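Local coordinates for odorant binding protein (AGAP010409-PA) (Anopheles gambiae, PDB 3L4A) that probably binds odorants as a small secreted carrier of the insect PBP/GOBP family, with a mainly helical fold cross-linked by disulfides, at residues A[41-46]-A[94-99]; A[50-53]-A[57-60]; A[82-87]-A[104-109]. All coordinates share one frame; numbering follows the deposited sequence. Where two conformers were deposited one is given.

In the fold
Three contacts tie together the helical fold. Interaction 1 lies at the surface, where an arginine arm of helix 36-48 rests on the start of helix 96-105. Interaction 2 is buried and joins the two short strands 52-53 and 57-58 by backbone hydrogen bonds. Interaction 3 is also buried and links helix 75-87 by a disulfide to the turn between helices 96-105 and 108-117. Interactions 1 and 3 thus use the two ends of one helix. Phe104 packs on Val42 and Gly46 of interaction 1 and on Leu51 and Tyr52 of interaction 2. Val58 of the hairpin also touches Leu85 of interaction 3.

Interaction 1 (A[41-46]-A[94-99]); sequences FVRCIG and EDLCER
Arg43 packs against Leu96 and Cys97 in a surface contact between helix 36-48 and the first turn of helix 96-105. The backbones come close here, with CA of Arg43 5.6 Å from CA of Cys97. The contact is van der Waals in kind. The CG of Arg43 stands anti to its own N (chi1 173°), and the chain stays extended as far as NE. This sends the arm along the start of the second helix. CD of Arg43 lies 3.6 Å from O of Leu96 and 4.2 Å from SG of Cys97. Further out, NE of Arg43 is 3.8 Å from CB of Leu96. At the end, NH2 of Arg43 meets CD1 of Leu96 at 3.8 Å. The same NH2 forms a salt bridge with Asp54, which holds the charged end beside the leucine. Cys97 is also covalently bound to Cys40, one turn before Arg43. Cys44 is bound to Cys11. These are two of the three interlocked disulfides of a classic insect odorant-binding protein, pairing the first cysteine with the third and the second with the fifth. Asp95 is the N-cap of helix 96-105. Its OD2 accepts a bond from N of Glu98 at 2.9 Å and 166°, and a weak one from N of Cys97. Leu96 also turns CD2 to one face of the Arg99 guanidinium, 3.4 Å above its plane and offset toward the rim.

Interaction 2 (A[50-53]-A[57-60]); sequences NLYD and GVDL
The first torsions of Tyr52 and Val58 bring ring and methyl together. Tyr52 has CG opposite its backbone N (chi1 179°), which places the ring alongside the second strand. Val58 has CG1 in the matching position (chi1 173°), which leaves CG2 beside the backbone N, where it meets the ring. CG2 of Val58 approaches the ring at its edge, in plane, 3.9 Å from CD1 of Tyr52. The same CD1 of Tyr52 is 3.6 Å from O of Gly57. The ring continues onto helix 96-105, where it touches Arg99, Ala100 and Ala103. Tyr52 and Val58 form a non-hydrogen-bonded antiparallel pair. Beside this pair, CA of Tyr52 makes a CA-H...O contact of 3.3 Å with O of Gly57. The next pair is hydrogen-bonded. N of Asp53 gives a bond to O of Gly57 at 2.8 Å, and N of Gly57 returns one of 2.8 Å to O of Asp53. On the other side of the Tyr52 pair, N of Asp59 binds O of Leu51 at 3.0 Å. That O of Leu51 also takes a bond from Asn63. OD1 of Asp59 accepts from N of Ala62 in the next helix and from N of Leu133, in the C-terminal tail beyond the natural fragment. OD2 of Asp53 accepts from N of Lys55 and Tyr56. Two short strands joined by a three-residue loop, whose start is held by an Asx turn at Asp53, form a tight beta hairpin between helices 36-48 and 60-66.

Interaction 3 (A[82-87]-A[104-109]); sequences RACLEA and FQCLRE
Cys84 reaches from helix 75-87 to Cys106 in a disulfide, and its side chain can be followed outward. CB of Cys84 is 3.8 Å from CB of Cys106 and 3.1 Å from SG of that residue. The next atom is the sulfur, which stands anti to the backbone N of Cys84 (chi1 -178°), which carries it out toward Cys106. SG of Cys84 is bonded to SG of Cys106 at 2.1 Å. The CB-SG-SG-CB torsion is -90°, a left-handed and nearly perpendicular twist, as expected for a relaxed disulfide. The sulfur of Cys106 lies beside its own backbone N (chi1 -79°). This bond joins the fourth and sixth cysteines, the third disulfide of the six-cysteine odorant-binding protein fold. Cys106 sits in the type I turn from Gln105 to Arg108, between helix 96-105 and helix 108-117. The turn is closed by a backbone bond from N of Arg108 to O of Gln105. Leu85 packs on the sulfur of Cys106. Its CD2 is 3.8 Å from SG of Cys106 and 4.1 Å from CB of Cys106. Its N approaches SG of Cys106 to 3.6 Å. None of these is a hydrogen bond. Leu85 then continues inward to Val58 of the hairpin. His81, one turn earlier on helix 75-87, touches both Cys106 and Leu107, and Lys88 also meets Cys106.

Interaction 1 (A[41-46]-A[94-99])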
loop_
_atom_site.group_PDB
_atom_site.type_symbol
_atom_site.label_atom_id
_atom_site.label_comp_id
_atom_site.label_asym_id
_atom_site.label_seq_id
_atom_site.Cartn_x
_atom_site.Cartn_y
_atom_site.Cartn_z
ATOM N N PHE A 41 6.187 4.858 6.071
ATOM C CA PHE A 41 5.444 3.858 6.823
ATOM C C PHE A 41 4.644 2.950 5.881
ATOM O O PHE A 41 4.659 1.726 6.022
ATOM C CB PHE A 41 4.523 4.523 7.850
ATOM C CG PHE A 41 3.788 3.542 8.717
ATOM C CD1 PHE A 41 4.426 2.943 9.793
ATOM C CD2 PHE A 41 2.472 3.205 8.449
ATOM C CE1 PHE A 41 3.763 2.040 10.598
ATOM C CE2 PHE A 41 1.798 2.294 9.247
ATOM C CZ PHE A 41 2.448 1.707 10.324
ATOM N N VAL A 42 3.940 3.558 4.928
ATOM C CA VAL A 42 3.158 2.801 3.963
ATOM C C VAL A 42 4.060 1.902 3.119
ATOM O O VAL A 42 3.745 0.733 2.884
ATOM C CB VAL A 42 2.332 3.748 3.090
ATOM C CG1 VAL A 42 1.823 3.019 1.847
ATOM C CG2 VAL A 42 1.194 4.329 3.923
ATOM N N ARG A 43 5.202 2.423 2.692
ATOM C CA ARG A 43 6.179 1.584 2.001
ATOM C C ARG A 43 6.562 0.375 2.858
ATOM O O ARG A 43 6.586 -0.754 2.379
ATOM C CB ARG A 43 7.428 2.378 1.641
ATOM C CG ARG A 43 8.547 1.518 1.070
ATOM C CD ARG A 43 9.683 2.376 0.565
ATOM N NE ARG A 43 10.809 1.572 0.095
ATOM C CZ ARG A 43 11.808 1.167 0.872
ATOM N NH1 ARG A 43 11.833 1.506 2.157
ATOM N NH2 ARG A 43 12.789 0.437 0.362
ATOM N N CYS A 44 6.873 0.615 4.126
ATOM C CA CYS A 44 7.303 -0.449 5.021
ATOM C C CYS A 44 6.238 -1.533 5.154
ATOM O O CYS A 44 6.537 -2.720 5.071
ATOM C CB CYS A 44 7.646 0.137 6.394
ATOM S SG CYS A 44 8.248 -1.083 7.583
ATOM N N ILE A 45 4.990 -1.127 5.376
ATOM C CA ILE A 45 3.903 -2.095 5.532
ATOM C C ILE A 45 3.728 -2.905 4.246
ATOM O O ILE A 45 3.549 -4.127 4.272
ATOM C CB ILE A 45 2.570 -1.403 5.882
ATOM C CG1 ILE A 45 2.662 -0.694 7.241
ATOM C CG2 ILE A 45 1.426 -2.409 5.849
ATOM C CD1 ILE A 45 3.032 -1.583 8.380
ATOM N N GLY A 46 3.798 -2.225 3.109
ATOM C CA GLY A 46 3.653 -2.896 1.833
ATOM C C GLY A 46 4.755 -3.910 1.606
ATOM O O GLY A 46 4.501 -5.020 1.133
ATOM N N GLU A 94 11.662 9.516 -7.692
ATOM C CA GLU A 94 12.977 9.180 -7.156
ATOM C C GLU A 94 12.915 8.712 -5.706
ATOM O O GLU A 94 13.622 7.789 -5.310
ATOM C CB GLU A 94 13.918 10.381 -7.268
ATOM C CG GLU A 94 13.841 11.125 -8.593
ATOM C CD GLU A 94 12.871 12.295 -8.561
ATOM O OE1 GLU A 94 11.686 12.091 -8.218
ATOM O OE2 GLU A 94 13.299 13.423 -8.889
ATOM N N ASP A 95 12.066 9.361 -4.919
ATOM C CA ASP A 95 11.915 9.011 -3.511
ATOM C C ASP A 95 11.118 7.711 -3.379
ATOM O O ASP A 95 9.951 7.661 -3.766
ATOM C CB ASP A 95 11.213 10.147 -2.769
ATOM C CG ASP A 95 11.206 9.947 -1.271
ATOM O OD1 ASP A 95 11.843 10.748 -0.562
ATOM O OD2 ASP A 95 10.575 8.988 -0.798
ATOM N N LEU A 96 11.751 6.670 -2.843
ATOM C CA LEU A 96 11.124 5.346 -2.737
ATOM C C LEU A 96 9.870 5.334 -1.870
ATOM O O LEU A 96 8.935 4.577 -2.121
ATOM C CB LEU A 96 12.114 4.317 -2.185
ATOM C CG LEU A 96 13.292 3.924 -3.071
ATOM C CD1 LEU A 96 14.006 2.733 -2.460
ATOM C CD2 LEU A 96 12.818 3.603 -4.482
ATOM N N CYS A 97 9.858 6.153 -0.830
ATOM C CA CYS A 97 8.682 6.221 0.021
ATOM C C CYS A 97 7.549 6.927 -0.702
ATOM O O CYS A 97 6.404 6.477 -0.663
ATOM C CB CYS A 97 8.999 6.957 1.314
ATOM S SG CYS A 97 10.255 6.140 2.301
ATOM N N GLU A 98 7.858 8.043 -1.351
ATOM C CA GLU A 98 6.837 8.758 -2.105
ATOM C C GLU A 98 6.259 7.858 -3.207
ATOM O O GLU A 98 5.052 7.872 -3.470
ATOM C CB GLU A 98 7.410 10.047 -2.704
ATOM C CG GLU A 98 6.379 10.897 -3.431
ATOM C CD GLU A 98 7.006 12.090 -4.120
ATOM O OE1 GLU A 98 6.398 12.612 -5.078
ATOM O OE2 GLU A 98 8.114 12.494 -3.708
ATOM N N ARG A 99 7.126 7.077 -3.843
ATOM C CA ARG A 99 6.702 6.157 -4.891
ATOM C C ARG A 99 5.697 5.128 -4.368
ATOM O O ARG A 99 4.652 4.898 -4.990
ATOM C CB ARG A 99 7.910 5.459 -5.515
ATOM C CG ARG A 99 7.574 4.618 -6.732
ATOM C CD ARG A 99 8.728 3.715 -7.112
ATOM N NE ARG A 99 9.889 4.498 -7.517
ATOM C CZ ARG A 99 11.097 3.984 -7.713
ATOM N NH1 ARG A 99 11.301 2.684 -7.538
ATOM N NH2 ARG A 99 12.099 4.773 -8.078
#

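Interaction 2 (A[50-53]-A[57-60])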
loop_
_atom_site.group_PDB
_atom_site.type_symbol
_atom_site.label_atom_id
_atom_site.label_comp_id
_atom_site.label_asym_id
_atom_site.label_seq_id
_atom_site.Cartn_x
_atom_site.Cartn_y
_atom_site.Cartn_z
ATOM N N ASN A 50 4.392 -8.093 1.782
ATOM C CA ASN A 50 4.628 -8.464 0.385
ATOM C C ASN A 50 3.488 -8.078 -0.544
ATOM O O ASN A 50 3.135 -8.794 -1.483
ATOM C CB ASN A 50 5.029 -9.931 0.213
ATOM C CG ASN A 50 5.984 -10.121 -0.945
ATOM O OD1 ASN A 50 6.544 -9.145 -1.455
ATOM N ND2 ASN A 50 6.182 -11.364 -1.368
ATOM N N LEU A 51 2.942 -6.896 -0.279
ATOM C CA LEU A 51 1.918 -6.277 -1.118
ATOM C C LEU A 51 2.556 -5.372 -2.156
ATOM O O LEU A 51 1.886 -4.901 -3.075
ATOM C CB LEU A 51 1.001 -5.410 -0.258
ATOM C CG LEU A 51 0.219 -6.110 0.839
ATOM C CD1 LEU A 51 -0.467 -5.094 1.738
ATOM C CD2 LEU A 51 -0.800 -7.059 0.221
ATOM N N TYR A 52 3.846 -5.115 -1.991
ATOM C CA TYR A 52 4.522 -4.068 -2.737
ATOM C C TYR A 52 6.004 -4.350 -2.803
ATOM O O TYR A 52 6.580 -4.999 -1.923
ATOM C CB TYR A 52 4.300 -2.693 -2.072
ATOM C CG TYR A 52 5.000 -1.563 -2.798
ATOM C CD1 TYR A 52 4.402 -0.939 -3.884
ATOM C CD2 TYR A 52 6.268 -1.121 -2.405
ATOM C CE1 TYR A 52 5.043 0.078 -4.569
ATOM C CE2 TYR A 52 6.914 -0.092 -3.088
ATOM C CZ TYR A 52 6.290 0.507 -4.169
ATOM O OH TYR A 52 6.897 1.524 -4.867
ATOM N N ASP A 53 6.614 -3.813 -3.848
ATOM C CA ASP A 53 8.015 -3.995 -4.112
ATOM C C ASP A 53 8.536 -2.745 -4.822
ATOM O O ASP A 53 7.872 -2.239 -5.715
ATOM C CB ASP A 53 8.149 -5.219 -5.021
ATOM C CG ASP A 53 9.568 -5.621 -5.222
ATOM O OD1 ASP A 53 10.011 -6.529 -4.494
ATOM O OD2 ASP A 53 10.250 -4.998 -6.070
ATOM N N GLY A 57 6.609 -3.075 -8.066
ATOM C CA GLY A 57 5.396 -2.319 -7.799
ATOM C C GLY A 57 4.404 -3.057 -6.917
ATOM O O GLY A 57 4.779 -3.786 -6.002
ATOM N N VAL A 58 3.125 -2.898 -7.223
ATOM C CA VAL A 58 2.051 -3.473 -6.421
ATOM C C VAL A 58 1.684 -4.886 -6.880
ATOM O O VAL A 58 1.409 -5.109 -8.061
ATOM C CB VAL A 58 0.798 -2.581 -6.506
ATOM C CG1 VAL A 58 -0.391 -3.236 -5.827
ATOM C CG2 VAL A 58 1.084 -1.211 -5.912
ATOM N N ASP A 59 1.689 -5.851 -5.964
ATOM C CA ASP A 59 1.207 -7.180 -6.317
ATOM C C ASP A 59 -0.303 -7.140 -6.233
ATOM O O ASP A 59 -0.880 -7.185 -5.148
ATOM C CB ASP A 59 1.782 -8.279 -5.406
ATOM C CG ASP A 59 1.195 -9.661 -5.704
ATOM O OD1 ASP A 59 0.271 -9.768 -6.531
ATOM O OD2 ASP A 59 1.633 -10.663 -5.091
ATOM N N LEU A 60 -0.950 -7.039 -7.393
ATOM C CA LEU A 60 -2.393 -6.904 -7.436
ATOM C C LEU A 60 -3.148 -8.132 -6.896
ATOM O O LEU A 60 -4.223 -8.002 -6.312
ATOM C CB LEU A 60 -2.840 -6.523 -8.855
ATOM C CG LEU A 60 -2.276 -5.164 -9.291
ATOM C CD1 LEU A 60 -2.567 -4.860 -10.765
ATOM C CD2 LEU A 60 -2.809 -4.064 -8.402
#

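Interaction 3 (A[82-87]-A[104-109])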
loop_
_atom_site.group_PDB
_atom_site.type_symbol
_atom_site.label_atom_id
_atom_site.label_comp_id
_atom_site.label_asym_id
_atom_site.label_seq_id
_atom_site.Cartn_x
_atom_site.Cartn_y
_atom_site.Cartn_z
ATOM N N ARG A 82 -3.680 -1.804 -12.873
ATOM C CA ARG A 82 -2.518 -1.724 -13.756
ATOM C C ARG A 82 -2.496 -0.362 -14.450
ATOM O O ARG A 82 -1.472 0.303 -14.487
ATOM C CB ARG A 82 -2.536 -2.827 -14.812
ATOM C CG ARG A 82 -2.089 -4.188 -14.332
ATOM C CD ARG A 82 -1.796 -5.094 -15.524
ATOM N NE ARG A 82 -1.707 -6.502 -15.147
ATOM C CZ ARG A 82 -0.624 -7.074 -14.635
ATOM N NH1 ARG A 82 -0.637 -8.366 -14.326
ATOM N NH2 ARG A 82 0.473 -6.355 -14.429
ATOM N N ALA A 83 -3.643 0.067 -14.974
ATOM C CA ALA A 83 -3.734 1.348 -15.666
ATOM C C ALA A 83 -3.505 2.546 -14.732
ATOM O O ALA A 83 -2.797 3.499 -15.090
ATOM C CB ALA A 83 -5.079 1.470 -16.372
ATOM N N CYS A 84 -4.096 2.495 -13.545
ATOM C CA CYS A 84 -3.908 3.551 -12.562
ATOM C C CYS A 84 -2.428 3.695 -12.222
ATOM O O CYS A 84 -1.891 4.797 -12.214
ATOM C CB CYS A 84 -4.721 3.245 -11.308
ATOM S SG CYS A 84 -4.607 4.506 -10.028
ATOM N N LEU A 85 -1.771 2.573 -11.947
ATOM C CA LEU A 85 -0.362 2.595 -11.567
ATOM C C LEU A 85 0.513 3.085 -12.710
ATOM O O LEU A 85 1.447 3.853 -12.498
ATOM C CB LEU A 85 0.078 1.201 -11.095
ATOM C CG LEU A 85 -0.629 0.779 -9.808
ATOM C CD1 LEU A 85 -0.542 -0.719 -9.557
ATOM C CD2 LEU A 85 -0.043 1.560 -8.627
ATOM N N GLU A 86 0.219 2.647 -13.927
ATOM C CA GLU A 86 0.982 3.106 -15.076
ATOM C C GLU A 86 0.862 4.623 -15.211
ATOM O O GLU A 86 1.847 5.307 -15.524
ATOM C CB GLU A 86 0.518 2.397 -16.355
ATOM C CG GLU A 86 0.891 0.921 -16.426
ATOM C CD GLU A 86 2.390 0.696 -16.537
ATOM O OE1 GLU A 86 3.101 1.620 -16.986
ATOM O OE2 GLU A 86 2.857 -0.405 -16.176
ATOM N N ALA A 87 -0.333 5.148 -14.955
ATOM C CA ALA A 87 -0.582 6.582 -15.091
ATOM C C ALA A 87 0.186 7.409 -14.069
ATOM O O ALA A 87 0.364 8.611 -14.250
ATOM C CB ALA A 87 -2.076 6.884 -15.005
ATOM N N PHE A 104 0.068 3.151 -3.760
ATOM C CA PHE A 104 -1.058 2.693 -2.962
ATOM C C PHE A 104 -2.291 3.595 -3.049
ATOM O O PHE A 104 -3.406 3.148 -2.791
ATOM C CB PHE A 104 -0.640 2.433 -1.516
ATOM C CG PHE A 104 -0.020 1.073 -1.309
ATOM C CD1 PHE A 104 -0.813 -0.066 -1.295
ATOM C CD2 PHE A 104 1.354 0.934 -1.144
ATOM C CE1 PHE A 104 -0.253 -1.322 -1.113
ATOM C CE2 PHE A 104 1.921 -0.318 -0.953
ATOM C CZ PHE A 104 1.112 -1.448 -0.936
ATOM N N GLN A 105 -2.111 4.851 -3.443
ATOM C CA GLN A 105 -3.268 5.709 -3.660
ATOM C C GLN A 105 -4.232 5.121 -4.698
ATOM O O GLN A 105 -5.440 5.365 -4.639
ATOM C CB GLN A 105 -2.845 7.123 -4.056
ATOM C CG GLN A 105 -2.231 7.924 -2.913
ATOM C CD GLN A 105 -1.830 9.311 -3.344
ATOM O OE1 GLN A 105 -2.024 10.280 -2.611
ATOM N NE2 GLN A 105 -1.277 9.418 -4.547
ATOM N N CYS A 106 -3.709 4.342 -5.638
ATOM C CA CYS A 106 -4.572 3.697 -6.627
ATOM C C CYS A 106 -5.585 2.769 -5.976
ATOM O O CYS A 106 -6.693 2.604 -6.486
ATOM C CB CYS A 106 -3.742 2.910 -7.633
ATOM S SG CYS A 106 -2.992 3.967 -8.881
ATOM N N LEU A 107 -5.215 2.187 -4.841
ATOM C CA LEU A 107 -6.066 1.191 -4.187
ATOM C C LEU A 107 -6.872 1.771 -3.025
ATOM O O LEU A 107 -7.536 1.033 -2.299
ATOM C CB LEU A 107 -5.252 -0.039 -3.758
ATOM C CG LEU A 107 -4.866 -1.009 -4.886
ATOM C CD1 LEU A 107 -3.681 -0.495 -5.683
ATOM C CD2 LEU A 107 -4.565 -2.397 -4.339
ATOM N N ARG A 108 -6.821 3.089 -2.850
ATOM C CA ARG A 108 -7.505 3.726 -1.723
ATOM C C ARG A 108 -8.998 3.399 -1.692
ATOM O O ARG A 108 -9.517 2.969 -0.661
ATOM C CB ARG A 108 -7.289 5.245 -1.747
ATOM C CG ARG A 108 -8.171 6.010 -0.755
ATOM C CD ARG A 108 -7.877 7.507 -0.779
ATOM N NE ARG A 108 -8.768 8.242 0.118
ATOM C CZ ARG A 108 -9.051 9.535 -0.007
ATOM N NH1 ARG A 108 -8.514 10.239 -0.995
ATOM N NH2 ARG A 108 -9.873 10.125 0.853
ATOM N N GLU A 109 -9.682 3.612 -2.808
ATOM C CA GLU A 109 -11.125 3.386 -2.863
ATOM C C GLU A 109 -11.475 1.938 -2.509
ATOM O O GLU A 109 -12.472 1.686 -1.839
ATOM C CB GLU A 109 -11.695 3.761 -4.237
ATOM C CG GLU A 109 -11.705 5.254 -4.540
ATOM C CD GLU A 109 -10.412 5.744 -5.165
ATOM O OE1 GLU A 109 -10.385 6.908 -5.630
ATOM O OE2 GLU A 109 -9.427 4.970 -5.199
#